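Local coordinates for protein glutathione transferase (Lolium rigidum, PDB 6ZB6) that binds S-(p-nitrobenzyl)glutathione and, as a phi class glutathione transferase, probably conjugates glutathione to herbicides and other electrophilic xenobiotics, at residues Arg17-Leu22 with Ala27-Val32. Residues are numbered along the deposited sequence; the frame is centred on the assembly and turned at random.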
loop_
_atom_site.group_PDB
_atom_site.type_symbol
_atom_site.label_atom_id
_atom_site.label_comp_id
_atom_site.label_asym_id
_atom_site.label_seq_id
_atom_site.Cartn_x
_atom_site.Cartn_y
_atom_site.Cartn_z
ATOM N N ARG A 17 3.911 -2.529 0.183
ATOM C CA ARG A 17 3.200 -2.473 -1.093
ATOM C C ARG A 17 3.817 -3.440 -2.102
ATOM O O ARG A 17 3.112 -4.241 -2.729
ATOM C CB ARG A 17 3.201 -1.033 -1.626
ATOM C CG ARG A 17 2.482 -0.866 -2.964
ATOM C CD ARG A 17 2.853 0.434 -3.685
ATOM N NE ARG A 17 2.803 1.603 -2.806
ATOM C CZ ARG A 17 1.672 2.159 -2.366
ATOM N NH1 ARG A 17 0.495 1.671 -2.745
ATOM N NH2 ARG A 17 1.714 3.209 -1.552
ATOM N N VAL A 18 5.148 -3.403 -2.226
ATOM C CA VAL A 18 5.871 -4.291 -3.134
ATOM C C VAL A 18 5.741 -5.748 -2.698
ATOM O O VAL A 18 5.511 -6.645 -3.520
ATOM C CB VAL A 18 7.348 -3.860 -3.205
ATOM C CG1 VAL A 18 8.165 -4.819 -4.111
ATOM C CG2 VAL A 18 7.472 -2.390 -3.652
ATOM N N LEU A 19 5.893 -6.012 -1.400
ATOM C CA LEU A 19 5.820 -7.389 -0.923
ATOM C C LEU A 19 4.466 -8.012 -1.242
ATOM O O LEU A 19 4.390 -9.197 -1.581
ATOM C CB LEU A 19 6.110 -7.448 0.579
ATOM C CG LEU A 19 7.421 -6.812 1.054
ATOM C CD1 LEU A 19 7.689 -7.108 2.534
ATOM C CD2 LEU A 19 8.608 -7.239 0.180
ATOM N N VAL A 20 3.389 -7.227 -1.150
ATOM C CA VAL A 20 2.070 -7.729 -1.528
ATOM C C VAL A 20 2.085 -8.239 -2.967
ATOM O O VAL A 20 1.644 -9.358 -3.253
ATOM C CB VAL A 20 0.996 -6.646 -1.321
ATOM C CG1 VAL A 20 -0.291 -7.050 -2.044
ATOM C CG2 VAL A 20 0.713 -6.444 0.199
ATOM N N PHE A 21 2.596 -7.435 -3.899
ATOM C CA PHE A 21 2.534 -7.878 -5.287
ATOM C C PHE A 21 3.494 -9.030 -5.556
ATOM O O PHE A 21 3.166 -9.928 -6.341
ATOM C CB PHE A 21 2.755 -6.689 -6.214
ATOM C CG PHE A 21 1.645 -5.687 -6.119
ATOM C CD1 PHE A 21 0.361 -6.034 -6.518
ATOM C CD2 PHE A 21 1.859 -4.434 -5.552
ATOM C CE1 PHE A 21 -0.685 -5.131 -6.408
ATOM C CE2 PHE A 21 0.806 -3.517 -5.433
ATOM C CZ PHE A 21 -0.462 -3.863 -5.859
ATOM N N LEU A 22 4.648 -9.062 -4.878
ATOM C CA LEU A 22 5.506 -10.237 -4.965
ATOM C C LEU A 22 4.766 -11.489 -4.518
ATOM O O LEU A 22 4.882 -12.547 -5.141
ATOM C CB LEU A 22 6.769 -10.036 -4.129
ATOM C CG LEU A 22 7.859 -9.155 -4.759
ATOM C CD1 LEU A 22 8.850 -8.680 -3.699
ATOM C CD2 LEU A 22 8.570 -9.897 -5.911
ATOM N N ALA A 27 6.431 -14.947 -6.381
ATOM C CA ALA A 27 7.843 -14.822 -6.712
ATOM C C ALA A 27 8.687 -14.897 -5.451
ATOM O O ALA A 27 8.309 -14.361 -4.409
ATOM C CB ALA A 27 8.116 -13.502 -7.433
ATOM N N ASP A 28 9.838 -15.556 -5.555
ATOM C CA ASP A 28 10.813 -15.529 -4.474
ATOM C C ASP A 28 11.407 -14.130 -4.340
ATOM O O ASP A 28 11.562 -13.398 -5.324
ATOM C CB ASP A 28 11.932 -16.540 -4.729
ATOM C CG ASP A 28 11.481 -17.979 -4.552
ATOM O OD1 ASP A 28 10.268 -18.232 -4.355
ATOM O OD2 ASP A 28 12.357 -18.865 -4.620
ATOM N N TYR A 29 11.747 -13.761 -3.106
ATOM C CA TYR A 29 12.338 -12.452 -2.869
ATOM C C TYR A 29 13.055 -12.440 -1.532
ATOM O O TYR A 29 12.813 -13.276 -0.654
ATOM C CB TYR A 29 11.288 -11.337 -2.901
ATOM C CG TYR A 29 10.192 -11.501 -1.862
ATOM C CD1 TYR A 29 9.100 -12.315 -2.104
ATOM C CD2 TYR A 29 10.252 -10.827 -0.652
ATOM C CE1 TYR A 29 8.090 -12.468 -1.152
ATOM C CE2 TYR A 29 9.252 -10.967 0.302
ATOM C CZ TYR A 29 8.178 -11.790 0.045
ATOM O OH TYR A 29 7.182 -11.934 0.984
ATOM N N GLU A 30 13.930 -11.455 -1.394
ATOM C CA GLU A 30 14.704 -11.221 -0.188
ATOM C C GLU A 30 14.374 -9.825 0.319
ATOM O O GLU A 30 14.405 -8.861 -0.449
ATOM C CB GLU A 30 16.210 -11.352 -0.476
ATOM C CG GLU A 30 17.085 -10.861 0.660
ATOM C CD GLU A 30 18.570 -10.962 0.365
ATOM O OE1 GLU A 30 18.951 -11.330 -0.773
ATOM O OE2 GLU A 30 19.359 -10.685 1.293
ATOM N N VAL A 31 14.039 -9.717 1.597
ATOM C CA VAL A 31 13.799 -8.428 2.237
ATOM C C VAL A 31 15.065 -8.054 2.985
ATOM O O VAL A 31 15.478 -8.779 3.895
ATOM C CB VAL A 31 12.603 -8.493 3.204
ATOM C CG1 VAL A 31 12.396 -7.132 3.850
ATOM C CG2 VAL A 31 11.358 -8.939 2.471
ATOM N N VAL A 32 15.685 -6.939 2.610
ATOM C CA VAL A 32 16.915 -6.477 3.245
ATOM C C VAL A 32 16.527 -5.399 4.251
ATOM O O VAL A 32 16.106 -4.302 3.871
ATOM C CB VAL A 32 17.928 -5.950 2.219
ATOM C CG1 VAL A 32 19.234 -5.535 2.912
ATOM C CG2 VAL A 32 18.202 -7.000 1.122
#
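Leu-22 and Leu-19 of helix 13-24 pack against Tyr-29 and Val-31 of the segment 27-32, with Ala-27 close to the start of the strand, joining the helix and second strand of the beta-alpha-beta unit (strand 4-7, helix 13-24, strand 29-32) that opens the thioredoxin-like domain of glutathione transferases. The helix and strand segments run nearly antiparallel, with axes 10.6 Å apart, as expected where the chain turns back from the helix into a strand parallel to strand 4-7.

The apolar contact centres on the Tyr-29 ring. CD1 of Leu-22 lies over one face, 4.1 Å from the ring centroid. It stands 29° off the ring normal, a CH-pi contact displaced toward Tyr-29 CG. Leu-19 reaches the ring obliquely, its CD2 3.8 Å from Tyr-29 CE2. The same methyl lies 4.0 Å from CG2 of Val-31, which sits at the ring edge. The tyrosine CG stands between its backbone N and carbonyl carbon (chi1 60°), a rotamer that directs the ring toward the helix. Its hydroxyl hydrogen-bonds Glu-23 OE2, which ties the polar end of the ring to the end of the same helix, while Ile-210 of helix 205-214 touches both Tyr-29 and Leu-19.

Polar contact across the turn is made by the backbone: Ala-27 N donates to Leu-22 O over 3.1 Å, with an N-H...O angle of 159°. Beside this bond, the Ala-27 CB methyl meets Leu-22 CD2 at 3.9 Å.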